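Local coordinates for Afp2 (Serratia entomophila, PDB 6RBN), which serves as a sheath subunit of the anti-feeding prophage, a contractile injection system in which the sheath surrounds an inner tube, at residues T69-W74 with C82-E87; V202-A207 with Q231-W236; K215-K220 with A341-L346; K265-L270 with K284-S289. All coordinates share one frame; numbering follows the deposited sequence.

Overall arrangement
Contact 1 is the buried one of the four: apolar groups and a sulfur pack helix 66-75 onto the mixed sheet. Contact 2 joins it directly, since Leu-73 CD2 lies 4.2 Å from Val-202 CB, and helix 173-187 receives side chains from both; the chemistry of contact 2 is a threonine against a loop, without charge. Contact 3, centred about 18 Å from contact 2, is a weak polar contact at the border with a second subunit. Contact 4 lies in the C-terminal region, its centre about 42 Å from that of contact 2, where thin apolar helix packing is flanked by lysines that reach Afp1 and Afp3. Along the chain it is nested within the loop closed by contact 3.

Contact 1: T69-W74 with C82-E87; sequences TSLSLW and CYLVNE
Leu-71 and Cys-82 bring helix 66-75 and strand 82-86 together, their CA atoms 8.8 Å apart. The short axes run almost exactly antiparallel, at 175°, and approach to 11.1 Å. This is one helix-on-sheet layer of an alpha/beta fold: the chain leaves the helix, turns and comes back as a strand of the mixed sheet, where 82-86 lies between 30-34 and the antiparallel 46-49. Backbone bonds from Cys-82 to Phe-49 and from Tyr-83 to Pro-30 and Phe-32 hold the strand in that place.

The contact is made by apolar side chains, a thiol and an indole, with no hydrogen bond between the segments. Leu-71 divides its two methyls between two strand residues. CD2 rests against Cys-82 SG at 3.6 Å, while CD1 settles on the branch point of Leu-84, 3.7 Å from its CG and nearly as close to both of its methyls. Leu-84 leaves the backbone alongside the helix, and its isopropyl end turns in toward Leu-71. Leu-71 also touches Phe-32 and Leu-84 touches Phe-49, which extends the apolar layer over the neighbouring strands.

One helical turn on, Trp-74 also packs against Cys-82, from a second direction. With its CG anti to the backbone N (chi1 172°), the indole is carried toward the start of the strand, and there it meets Phe-32 edge-to-face. Its pyrrole end approaches the cysteine, NE1 standing 4.2 Å from Cys-82 CB. The thiol makes an oblique sulfur-aromatic contact: SG is 4.7 Å from the centroid of the five-membered ring of Trp-74, 40° off its normal.

Contact 2: V202-A207 with Q231-W236; sequences VTPAFA and QGTVVW
Thr-233 turns its side chain against the extended run Val-202 to Pro-204, and all the contacts between the two segments converge on it. The nearest approach is that of the methyl CG2, 3.2 Å from the carbonyl O of Val-202, with CB behind it at 3.9 Å from the same oxygen. The hydroxyl takes the other branch: OG1 lies anti to the backbone N (chi1 179°) and is thereby directed at Pro-204, whose ring carbon CD is 3.7 Å away. Val-202 O is also 3.7 Å from OG1, and the two are not hydrogen-bonded; the contact is by van der Waals packing. The CA atoms of Thr-203 and Thr-233 are 6.3 Å apart, the nearest pair of the two backbones.

Thr-233 stands just ahead of strand 234-235, which pairs antiparallel with 225-226 in a small beta hairpin of the subtilisin-like domain; Val-234 bonds through its backbone to Arg-226, and Trp-236 to Met-224. The positive phi of Thr-233, 43°, bends the chain as it enters that strand. On the inner side Val-202 and Val-235 do not meet each other, but both lean on Ile-176 of helix 173-187, which thus forms a common floor. Trp-236 faces another subunit, packing on its Gly-9.

Toward solvent the packing thins out. Thr-203 points its CB away from the hairpin and contributes little beyond its CA, though its backbone is hydrogen-bonded to Thr-164. Pro-204 takes part through CD, and the chain then diverges: Ala-205 is exposed, and Phe-206 turns to a cation-pi contact with Lys-136.

Contact 3: K215-K220 with A341-L346; sequences KYNQGK and AEFIIL
Asn-217 reaches across to Glu-342 and Phe-343 just after helix 210-216, joining the subtilisin-like domain to the approach of C-terminal strand 344-347. That strand pairs in parallel with a strand of a second subunit, the kind of shared beta sheet by which contractile sheaths link their subunits into a mesh.

From its CB, which points at 341-346, the asparagine side chain runs outward with CG anti to the backbone N (chi1 -159°). CG comes to 4.0 Å from Glu-342 OE2. OD1 is 3.6 Å from OE2; both are acceptors, so no hydrogen bond forms between them. ND2 gives OE2 a weak hydrogen bond, 3.5 Å long with an N-H...O angle of 153°, the amide and carboxylate planes standing 79° apart. The stronger partner of ND2 is Thr-6 O of the second subunit.

Glu-342 is likewise shared: OE1 is hydrogen-bonded to Tyr-249 OH, and OE2 forms a salt bridge with Arg-239 NE, which would probably favour the charged carboxylate. Glu-342 CG lies over one face of the Phe-343 ring, offset toward its rim. On that ring, CZ lies 4.1 Å from Asn-217 ND2 in an oblique approach.

Contact 4: K265-L270 with K284-S289; sequences KSLNKL and KAAVDS
Ala-286 and Val-287 pack against Ser-266 and Leu-267, and on the side of their helix turned away from 265-270 Lys-284 NZ is held by two partners: Asp-288 OD2, in a salt bridge of 3.5 Å one helical turn on, and Gln-147 OE1 of an Afp1 chain. The other oxygen of this carboxylate, Asp-288 OD1, accepts a hydrogen bond from Trp-309 NE1, so the aspartate ties the helix to strand 309-312 while drawing the lysine along its surface.

The packing itself is apolar and light. Ala-286 CB faces the end of helix 250-267 and receives two neighbours, Ser-266 OG at 4.4 Å and Leu-267 CD2 at 4.5 Å. The second methyl of the leucine, CD1, comes to 4.4 Å from Val-287 CG2. The small Ala-286 faces Ser-266 where the backbones are nearest, CA to CA 7.6 Å.

Helices 250-267 and 277-295 thus form a helical hairpin in the C-terminal domain of the sheath protein, joined by a link that includes the short strand 273-274. Leu-267 also touches Val-283, one turn before Val-287, and Val-287 rests on Val-311 behind it.

The first helix end also faces other proteins. Lys-265 NZ makes a salt bridge with Asp-327 OD2 of an Afp3 chain, and Leu-267 packs on Leu-443 of that chain. Lys-269 folds back along the chain, its NZ giving Lys-265 O a weak hydrogen bond of 3.4 Å.

Contact 1: T69-W74 with C82-E87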
loop_
_atom_site.group_PDB
_atom_site.type_symbol
_atom_site.label_atom_id
_atom_site.label_comp_id
_atom_site.label_asym_id
_atom_site.label_seq_id
_atom_site.Cartn_x
_atom_site.Cartn_y
_atom_site.Cartn_z
ATOM N N THR C 69 1.948 25.664 100.306
ATOM C CA THR C 69 0.518 25.392 100.309
ATOM C C THR C 69 -0.108 25.612 98.943
ATOM O O THR C 69 -1.181 25.067 98.675
ATOM C CB THR C 69 -0.180 26.265 101.344
ATOM O OG1 THR C 69 -0.014 27.640 100.993
ATOM C CG2 THR C 69 0.427 26.036 102.702
ATOM N N SER C 70 0.533 26.398 98.080
ATOM C CA SER C 70 0.041 26.550 96.718
ATOM C C SER C 70 0.312 25.300 95.896
ATOM O O SER C 70 -0.544 24.860 95.123
ATOM C CB SER C 70 0.682 27.768 96.066
ATOM O OG SER C 70 0.313 28.950 96.745
ATOM N N LEU C 71 1.494 24.717 96.056
ATOM C CA LEU C 71 1.857 23.530 95.298
ATOM C C LEU C 71 1.218 22.268 95.848
ATOM O O LEU C 71 0.871 21.377 95.071
ATOM C CB LEU C 71 3.372 23.390 95.272
ATOM C CG LEU C 71 3.966 24.429 94.336
ATOM C CD1 LEU C 71 5.427 24.528 94.522
ATOM C CD2 LEU C 71 3.682 23.963 92.953
ATOM N N SER C 72 1.056 22.168 97.168
ATOM C CA SER C 72 0.377 21.012 97.739
ATOM C C SER C 72 -1.096 20.983 97.356
ATOM O O SER C 72 -1.678 19.905 97.225
ATOM C CB SER C 72 0.529 21.009 99.257
ATOM O OG SER C 72 -0.148 22.109 99.829
ATOM N N LEU C 73 -1.701 22.153 97.157
ATOM C CA LEU C 73 -3.063 22.241 96.654
ATOM C C LEU C 73 -3.110 22.085 95.140
ATOM O O LEU C 73 -4.158 21.726 94.598
ATOM C CB LEU C 73 -3.665 23.578 97.107
ATOM C CG LEU C 73 -5.156 23.918 97.172
ATOM C CD1 LEU C 73 -5.728 24.354 95.852
ATOM C CD2 LEU C 73 -5.928 22.736 97.728
ATOM N N TRP C 74 -1.988 22.322 94.456
ATOM C CA TRP C 74 -1.905 22.093 93.017
ATOM C C TRP C 74 -1.883 20.610 92.686
ATOM O O TRP C 74 -2.667 20.137 91.855
ATOM C CB TRP C 74 -0.657 22.770 92.447
ATOM C CG TRP C 74 -0.398 22.431 91.011
ATOM C CD1 TRP C 74 0.519 21.544 90.533
ATOM C CD2 TRP C 74 -1.063 22.970 89.867
ATOM N NE1 TRP C 74 0.463 21.494 89.166
ATOM C CE2 TRP C 74 -0.499 22.362 88.732
ATOM C CE3 TRP C 74 -2.081 23.908 89.694
ATOM C CZ2 TRP C 74 -0.922 22.657 87.445
ATOM C CZ3 TRP C 74 -2.486 24.208 88.419
ATOM C CH2 TRP C 74 -1.914 23.584 87.309
ATOM N N CYS C 82 5.170 22.256 86.610
ATOM C CA CYS C 82 4.967 23.609 87.095
ATOM C C CYS C 82 6.308 24.150 87.554
ATOM O O CYS C 82 7.254 23.393 87.782
ATOM C CB CYS C 82 3.946 23.644 88.229
ATOM S SG CYS C 82 4.473 22.697 89.647
ATOM N N TYR C 83 6.380 25.470 87.679
ATOM C CA TYR C 83 7.641 26.173 87.862
ATOM C C TYR C 83 7.582 27.016 89.126
ATOM O O TYR C 83 6.625 27.770 89.326
ATOM C CB TYR C 83 7.933 27.072 86.656
ATOM C CG TYR C 83 8.181 26.347 85.346
ATOM C CD1 TYR C 83 8.635 25.040 85.312
ATOM C CD2 TYR C 83 7.918 26.971 84.140
ATOM C CE1 TYR C 83 8.838 24.386 84.112
ATOM C CE2 TYR C 83 8.122 26.322 82.939
ATOM C CZ TYR C 83 8.582 25.032 82.933
ATOM O OH TYR C 83 8.788 24.382 81.742
ATOM N N LEU C 84 8.595 26.885 89.980
ATOM C CA LEU C 84 8.840 27.848 91.051
ATOM C C LEU C 84 9.880 28.851 90.583
ATOM O O LEU C 84 11.053 28.510 90.418
ATOM C CB LEU C 84 9.309 27.178 92.335
ATOM C CG LEU C 84 8.258 26.560 93.235
ATOM C CD1 LEU C 84 8.931 25.914 94.428
ATOM C CD2 LEU C 84 7.299 27.648 93.677
ATOM N N VAL C 85 9.451 30.090 90.375
ATOM C CA VAL C 85 10.326 31.182 89.978
ATOM C C VAL C 85 10.183 32.281 91.021
ATOM O O VAL C 85 9.061 32.618 91.409
ATOM C CB VAL C 85 9.973 31.698 88.571
ATOM C CG1 VAL C 85 10.901 32.814 88.162
ATOM C CG2 VAL C 85 10.016 30.569 87.560
ATOM N N ASN C 86 11.307 32.815 91.502
ATOM C CA ASN C 86 11.228 33.957 92.404
ATOM C C ASN C 86 10.774 35.200 91.648
ATOM O O ASN C 86 10.952 35.305 90.434
ATOM C CB ASN C 86 12.562 34.203 93.119
ATOM C CG ASN C 86 13.734 34.335 92.176
ATOM O OD1 ASN C 86 13.596 34.254 90.960
ATOM N ND2 ASN C 86 14.913 34.552 92.745
ATOM N N GLU C 87 10.190 36.147 92.389
ATOM C CA GLU C 87 9.460 37.273 91.812
ATOM C C GLU C 87 10.328 38.202 90.967
ATOM O O GLU C 87 9.790 38.946 90.140
ATOM C CB GLU C 87 8.796 38.085 92.923
ATOM C CG GLU C 87 9.797 38.730 93.863
ATOM C CD GLU C 87 9.157 39.561 94.950
ATOM O OE1 GLU C 87 7.918 39.612 95.014
ATOM O OE2 GLU C 87 9.903 40.181 95.735
#

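Contact 2: V202-A207 with Q231-W236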
loop_
_atom_site.group_PDB
_atom_site.type_symbol
_atom_site.label_atom_id
_atom_site.label_comp_id
_atom_site.label_asym_id
_atom_site.label_seq_id
_atom_site.Cartn_x
_atom_site.Cartn_y
_atom_site.Cartn_z
ATOM N N VAL C 202 -9.742 22.401 100.926
ATOM C CA VAL C 202 -9.522 23.777 101.340
ATOM C C VAL C 202 -10.885 24.398 101.616
ATOM O O VAL C 202 -11.898 23.989 101.045
ATOM C CB VAL C 202 -8.711 24.565 100.271
ATOM C CG1 VAL C 202 -9.515 24.789 99.001
ATOM C CG2 VAL C 202 -8.152 25.872 100.821
ATOM N N THR C 203 -10.924 25.331 102.558
ATOM C CA THR C 203 -12.120 26.090 102.887
ATOM C C THR C 203 -11.750 27.565 102.875
ATOM O O THR C 203 -10.587 27.908 103.112
ATOM C CB THR C 203 -12.697 25.700 104.261
ATOM O OG1 THR C 203 -11.697 25.861 105.272
ATOM C CG2 THR C 203 -13.194 24.261 104.265
ATOM N N PRO C 204 -12.688 28.453 102.548
ATOM C CA PRO C 204 -12.383 29.882 102.620
ATOM C C PRO C 204 -12.241 30.347 104.057
ATOM O O PRO C 204 -12.885 29.827 104.970
ATOM C CB PRO C 204 -13.586 30.539 101.935
ATOM C CG PRO C 204 -14.674 29.558 102.068
ATOM C CD PRO C 204 -14.027 28.215 101.980
ATOM N N ALA C 205 -11.368 31.334 104.250
ATOM C CA ALA C 205 -11.149 31.874 105.586
ATOM C C ALA C 205 -12.337 32.691 106.060
ATOM O O ALA C 205 -12.624 32.731 107.260
ATOM C CB ALA C 205 -9.881 32.723 105.611
ATOM N N PHE C 206 -13.039 33.338 105.138
ATOM C CA PHE C 206 -14.140 34.232 105.449
ATOM C C PHE C 206 -15.394 33.743 104.742
ATOM O O PHE C 206 -15.330 32.981 103.775
ATOM C CB PHE C 206 -13.817 35.661 105.005
ATOM C CG PHE C 206 -12.667 36.275 105.741
ATOM C CD1 PHE C 206 -12.387 35.925 107.051
ATOM C CD2 PHE C 206 -11.813 37.145 105.092
ATOM C CE1 PHE C 206 -11.311 36.475 107.717
ATOM C CE2 PHE C 206 -10.730 37.688 105.747
ATOM C CZ PHE C 206 -10.481 37.357 107.062
ATOM N N ALA C 207 -16.542 34.187 105.235
ATOM C CA ALA C 207 -17.825 33.914 104.608
ATOM C C ALA C 207 -18.285 35.168 103.887
ATOM O O ALA C 207 -18.308 36.253 104.477
ATOM C CB ALA C 207 -18.863 33.472 105.638
ATOM N N GLN C 231 -22.497 21.842 95.898
ATOM C CA GLN C 231 -21.197 22.115 95.289
ATOM C C GLN C 231 -20.352 22.848 96.319
ATOM O O GLN C 231 -20.453 24.064 96.472
ATOM C CB GLN C 231 -21.362 22.955 94.027
ATOM C CG GLN C 231 -22.093 22.273 92.884
ATOM C CD GLN C 231 -21.333 21.088 92.330
ATOM O OE1 GLN C 231 -21.738 19.938 92.506
ATOM N NE2 GLN C 231 -20.222 21.362 91.659
ATOM N N GLY C 232 -19.505 22.108 97.031
ATOM C CA GLY C 232 -18.791 22.681 98.158
ATOM C C GLY C 232 -17.548 23.422 97.716
ATOM O O GLY C 232 -16.748 22.900 96.932
ATOM N N THR C 233 -17.366 24.631 98.264
ATOM C CA THR C 233 -16.207 25.541 98.119
ATOM C C THR C 233 -15.682 25.655 96.677
ATOM O O THR C 233 -14.596 25.205 96.324
ATOM C CB THR C 233 -15.079 25.251 99.141
ATOM O OG1 THR C 233 -13.991 26.160 98.922
ATOM C CG2 THR C 233 -14.557 23.800 99.202
ATOM N N VAL C 234 -16.504 26.281 95.840
ATOM C CA VAL C 234 -16.151 26.589 94.458
ATOM C C VAL C 234 -15.665 28.029 94.382
ATOM O O VAL C 234 -15.824 28.793 95.335
ATOM C CB VAL C 234 -17.355 26.373 93.530
ATOM C CG1 VAL C 234 -17.827 24.943 93.606
ATOM C CG2 VAL C 234 -18.477 27.315 93.903
ATOM N N VAL C 235 -15.052 28.418 93.270
ATOM C CA VAL C 235 -14.841 29.843 93.034
ATOM C C VAL C 235 -16.091 30.398 92.361
ATOM O O VAL C 235 -16.796 29.694 91.634
ATOM C CB VAL C 235 -13.563 30.117 92.212
ATOM C CG1 VAL C 235 -12.347 29.558 92.926
ATOM C CG2 VAL C 235 -13.650 29.542 90.836
ATOM N N TRP C 236 -16.418 31.651 92.641
ATOM C CA TRP C 236 -17.721 32.187 92.255
ATOM C C TRP C 236 -17.497 33.512 91.538
ATOM O O TRP C 236 -17.354 34.559 92.174
ATOM C CB TRP C 236 -18.617 32.341 93.476
ATOM C CG TRP C 236 -20.051 32.572 93.161
ATOM C CD1 TRP C 236 -20.736 33.741 93.262
ATOM C CD2 TRP C 236 -20.986 31.598 92.698
ATOM N NE1 TRP C 236 -22.042 33.558 92.891
ATOM C CE2 TRP C 236 -22.220 32.248 92.537
ATOM C CE3 TRP C 236 -20.897 30.236 92.400
ATOM C CZ2 TRP C 236 -23.357 31.583 92.094
ATOM C CZ3 TRP C 236 -22.025 29.583 91.960
ATOM C CH2 TRP C 236 -23.241 30.255 91.811
#

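Contact 3: K215-K220 with A341-L346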
loop_
_atom_site.group_PDB
_atom_site.type_symbol
_atom_site.label_atom_id
_atom_site.label_comp_id
_atom_site.label_asym_id
_atom_site.label_seq_id
_atom_site.Cartn_x
_atom_site.Cartn_y
_atom_site.Cartn_z
ATOM N N LYS C 215 -21.106 44.553 94.842
ATOM C CA LYS C 215 -20.365 45.789 94.632
ATOM C C LYS C 215 -19.119 45.566 93.792
ATOM O O LYS C 215 -18.655 46.495 93.121
ATOM C CB LYS C 215 -19.966 46.406 95.974
ATOM C CG LYS C 215 -21.127 46.893 96.816
ATOM C CD LYS C 215 -20.637 47.627 98.059
ATOM C CE LYS C 215 -20.593 46.718 99.281
ATOM N NZ LYS C 215 -19.438 45.782 99.261
ATOM N N TYR C 216 -18.569 44.355 93.808
ATOM C CA TYR C 216 -17.291 44.079 93.175
ATOM C C TYR C 216 -17.409 43.352 91.849
ATOM O O TYR C 216 -16.386 43.127 91.205
ATOM C CB TYR C 216 -16.404 43.253 94.105
ATOM C CG TYR C 216 -15.977 44.007 95.329
ATOM C CD1 TYR C 216 -14.926 44.907 95.275
ATOM C CD2 TYR C 216 -16.639 43.836 96.532
ATOM C CE1 TYR C 216 -14.524 45.588 96.394
ATOM C CE2 TYR C 216 -16.256 44.528 97.653
ATOM C CZ TYR C 216 -15.201 45.405 97.575
ATOM O OH TYR C 216 -14.814 46.098 98.691
ATOM N N ASN C 217 -18.610 42.973 91.429
ATOM C CA ASN C 217 -18.742 42.206 90.200
ATOM C C ASN C 217 -18.583 43.072 88.956
ATOM O O ASN C 217 -18.378 42.531 87.866
ATOM C CB ASN C 217 -20.099 41.519 90.178
ATOM C CG ASN C 217 -20.143 40.334 89.246
ATOM O OD1 ASN C 217 -19.119 39.888 88.745
ATOM N ND2 ASN C 217 -21.338 39.842 88.977
ATOM N N GLN C 218 -18.664 44.386 89.087
ATOM C CA GLN C 218 -18.425 45.309 87.990
ATOM C C GLN C 218 -16.995 45.822 88.052
ATOM O O GLN C 218 -16.332 45.763 89.089
ATOM C CB GLN C 218 -19.427 46.472 88.032
ATOM C CG GLN C 218 -19.405 47.313 89.315
ATOM C CD GLN C 218 -18.455 48.500 89.253
ATOM O OE1 GLN C 218 -18.222 49.072 88.189
ATOM N NE2 GLN C 218 -17.901 48.872 90.400
ATOM N N GLY C 219 -16.524 46.336 86.927
ATOM C CA GLY C 219 -15.234 47.001 86.928
ATOM C C GLY C 219 -14.087 46.013 86.926
ATOM O O GLY C 219 -13.767 45.403 85.900
ATOM N N LYS C 220 -13.437 45.849 88.081
ATOM C CA LYS C 220 -12.194 45.090 88.106
ATOM C C LYS C 220 -12.344 43.759 88.840
ATOM O O LYS C 220 -11.343 43.078 89.092
ATOM C CB LYS C 220 -11.079 45.939 88.705
ATOM C CG LYS C 220 -10.699 47.095 87.794
ATOM C CD LYS C 220 -9.630 47.981 88.393
ATOM C CE LYS C 220 -8.282 47.297 88.373
ATOM N NZ LYS C 220 -7.205 48.207 88.842
ATOM N N ALA C 341 -23.670 31.823 81.075
ATOM C CA ALA C 341 -24.883 32.345 81.693
ATOM C C ALA C 341 -24.552 32.699 83.134
ATOM O O ALA C 341 -24.300 31.815 83.957
ATOM C CB ALA C 341 -26.016 31.327 81.624
ATOM N N GLU C 342 -24.551 33.992 83.439
ATOM C CA GLU C 342 -24.088 34.465 84.733
ATOM C C GLU C 342 -25.229 34.808 85.683
ATOM O O GLU C 342 -25.049 34.734 86.899
ATOM C CB GLU C 342 -23.181 35.686 84.537
ATOM C CG GLU C 342 -22.364 36.098 85.747
ATOM C CD GLU C 342 -21.460 37.275 85.459
ATOM O OE1 GLU C 342 -21.526 37.807 84.334
ATOM O OE2 GLU C 342 -20.677 37.656 86.349
ATOM N N PHE C 343 -26.405 35.144 85.165
ATOM C CA PHE C 343 -27.530 35.560 85.989
ATOM C C PHE C 343 -28.751 34.726 85.628
ATOM O O PHE C 343 -29.123 34.646 84.454
ATOM C CB PHE C 343 -27.836 37.041 85.780
ATOM C CG PHE C 343 -26.653 37.935 85.981
ATOM C CD1 PHE C 343 -26.181 38.215 87.247
ATOM C CD2 PHE C 343 -26.020 38.511 84.895
ATOM C CE1 PHE C 343 -25.091 39.041 87.424
ATOM C CE2 PHE C 343 -24.934 39.337 85.070
ATOM C CZ PHE C 343 -24.470 39.601 86.337
ATOM N N ILE C 344 -29.370 34.109 86.628
ATOM C CA ILE C 344 -30.588 33.328 86.442
ATOM C C ILE C 344 -31.692 33.993 87.248
ATOM O O ILE C 344 -31.669 33.964 88.484
ATOM C CB ILE C 344 -30.399 31.865 86.867
ATOM C CG1 ILE C 344 -29.314 31.202 86.026
ATOM C CG2 ILE C 344 -31.693 31.100 86.718
ATOM C CD1 ILE C 344 -28.896 29.857 86.540
ATOM N N ILE C 345 -32.656 34.591 86.558
ATOM C CA ILE C 345 -33.743 35.322 87.196
ATOM C C ILE C 345 -34.975 34.432 87.219
ATOM O O ILE C 345 -35.476 34.025 86.167
ATOM C CB ILE C 345 -34.039 36.651 86.479
ATOM C CG1 ILE C 345 -32.873 37.633 86.604
ATOM C CG2 ILE C 345 -35.294 37.284 87.040
ATOM C CD1 ILE C 345 -31.931 37.651 85.431
ATOM N N LEU C 346 -35.464 34.130 88.416
ATOM C CA LEU C 346 -36.717 33.412 88.601
ATOM C C LEU C 346 -37.822 34.415 88.891
ATOM O O LEU C 346 -37.651 35.304 89.728
ATOM C CB LEU C 346 -36.621 32.399 89.742
ATOM C CG LEU C 346 -36.178 30.961 89.464
ATOM C CD1 LEU C 346 -37.164 30.294 88.529
ATOM C CD2 LEU C 346 -34.776 30.878 88.907
#

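Contact 4: K265-L270 with K284-S289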
loop_
_atom_site.group_PDB
_atom_site.type_symbol
_atom_site.label_atom_id
_atom_site.label_comp_id
_atom_site.label_asym_id
_atom_site.label_seq_id
_atom_site.Cartn_x
_atom_site.Cartn_y
_atom_site.Cartn_z
ATOM N N LYS C 265 1.919 26.968 67.246
ATOM C CA LYS C 265 2.675 25.726 67.341
ATOM C C LYS C 265 2.586 24.924 66.052
ATOM O O LYS C 265 3.516 24.184 65.717
ATOM C CB LYS C 265 2.186 24.885 68.518
ATOM C CG LYS C 265 2.681 25.355 69.875
ATOM C CD LYS C 265 2.000 24.621 71.024
ATOM C CE LYS C 265 2.768 23.382 71.465
ATOM N NZ LYS C 265 2.665 22.244 70.510
ATOM N N SER C 266 1.485 25.061 65.319
ATOM C CA SER C 266 1.324 24.335 64.069
ATOM C C SER C 266 1.968 25.060 62.901
ATOM O O SER C 266 2.395 24.416 61.938
ATOM C CB SER C 266 -0.156 24.103 63.783
ATOM O OG SER C 266 -0.333 23.439 62.547
ATOM N N LEU C 267 2.047 26.386 62.957
ATOM C CA LEU C 267 2.618 27.163 61.868
ATOM C C LEU C 267 4.106 27.435 62.039
ATOM O O LEU C 267 4.703 28.045 61.150
ATOM C CB LEU C 267 1.876 28.490 61.704
ATOM C CG LEU C 267 0.416 28.406 61.264
ATOM C CD1 LEU C 267 -0.176 29.794 61.136
ATOM C CD2 LEU C 267 0.286 27.640 59.970
ATOM N N ASN C 268 4.721 27.009 63.144
ATOM C CA ASN C 268 6.174 27.098 63.241
ATOM C C ASN C 268 6.872 26.080 62.359
ATOM O O ASN C 268 8.049 26.260 62.040
ATOM C CB ASN C 268 6.648 26.926 64.682
ATOM C CG ASN C 268 6.491 28.182 65.506
ATOM O OD1 ASN C 268 6.744 29.287 65.034
ATOM N ND2 ASN C 268 6.074 28.017 66.752
ATOM N N LYS C 269 6.182 25.016 61.960
ATOM C CA LYS C 269 6.749 24.071 61.015
ATOM C C LYS C 269 6.620 24.531 59.570
ATOM O O LYS C 269 7.136 23.855 58.676
ATOM C CB LYS C 269 6.095 22.702 61.193
ATOM C CG LYS C 269 6.394 22.070 62.538
ATOM C CD LYS C 269 5.834 20.666 62.633
ATOM C CE LYS C 269 4.329 20.684 62.769
ATOM N NZ LYS C 269 3.919 21.271 64.070
ATOM N N LEU C 270 5.952 25.654 59.322
ATOM C CA LEU C 270 5.861 26.241 57.994
ATOM C C LEU C 270 6.662 27.529 57.874
ATOM O O LEU C 270 6.516 28.251 56.884
ATOM C CB LEU C 270 4.400 26.498 57.626
ATOM C CG LEU C 270 3.563 25.235 57.449
ATOM C CD1 LEU C 270 2.116 25.587 57.192
ATOM C CD2 LEU C 270 4.123 24.400 56.321
ATOM N N LYS C 284 -3.492 28.316 55.338
ATOM C CA LYS C 284 -4.890 28.533 55.691
ATOM C C LYS C 284 -5.704 27.248 55.726
ATOM O O LYS C 284 -6.838 27.276 56.207
ATOM C CB LYS C 284 -5.560 29.508 54.727
ATOM C CG LYS C 284 -5.905 28.927 53.383
ATOM C CD LYS C 284 -6.590 29.966 52.523
ATOM C CE LYS C 284 -7.958 30.311 53.074
ATOM N NZ LYS C 284 -8.885 29.159 53.008
ATOM N N ALA C 285 -5.170 26.139 55.230
ATOM C CA ALA C 285 -5.828 24.856 55.402
ATOM C C ALA C 285 -5.345 24.117 56.635
ATOM O O ALA C 285 -6.038 23.211 57.109
ATOM C CB ALA C 285 -5.619 23.984 54.173
ATOM N N ALA C 286 -4.175 24.479 57.158
ATOM C CA ALA C 286 -3.748 23.992 58.459
ATOM C C ALA C 286 -4.492 24.674 59.592
ATOM O O ALA C 286 -4.542 24.131 60.698
ATOM C CB ALA C 286 -2.246 24.200 58.633
ATOM N N VAL C 287 -5.067 25.845 59.341
ATOM C CA VAL C 287 -5.858 26.539 60.348
ATOM C C VAL C 287 -7.320 26.117 60.280
ATOM O O VAL C 287 -7.960 25.915 61.314
ATOM C CB VAL C 287 -5.696 28.060 60.178
ATOM C CG1 VAL C 287 -6.481 28.796 61.225
ATOM C CG2 VAL C 287 -4.239 28.447 60.255
ATOM N N ASP C 288 -7.859 25.959 59.065
ATOM C CA ASP C 288 -9.230 25.480 58.905
ATOM C C ASP C 288 -9.399 24.051 59.398
ATOM O O ASP C 288 -10.489 23.680 59.839
ATOM C CB ASP C 288 -9.665 25.563 57.445
ATOM C CG ASP C 288 -9.958 26.970 57.003
ATOM O OD1 ASP C 288 -10.358 27.787 57.855
ATOM O OD2 ASP C 288 -9.812 27.259 55.799
ATOM N N SER C 289 -8.349 23.233 59.324
ATOM C CA SER C 289 -8.436 21.894 59.893
ATOM C C SER C 289 -8.411 21.940 61.411
ATOM O O SER C 289 -9.053 21.112 62.064
ATOM C CB SER C 289 -7.299 21.017 59.376
ATOM O OG SER C 289 -6.057 21.440 59.900
#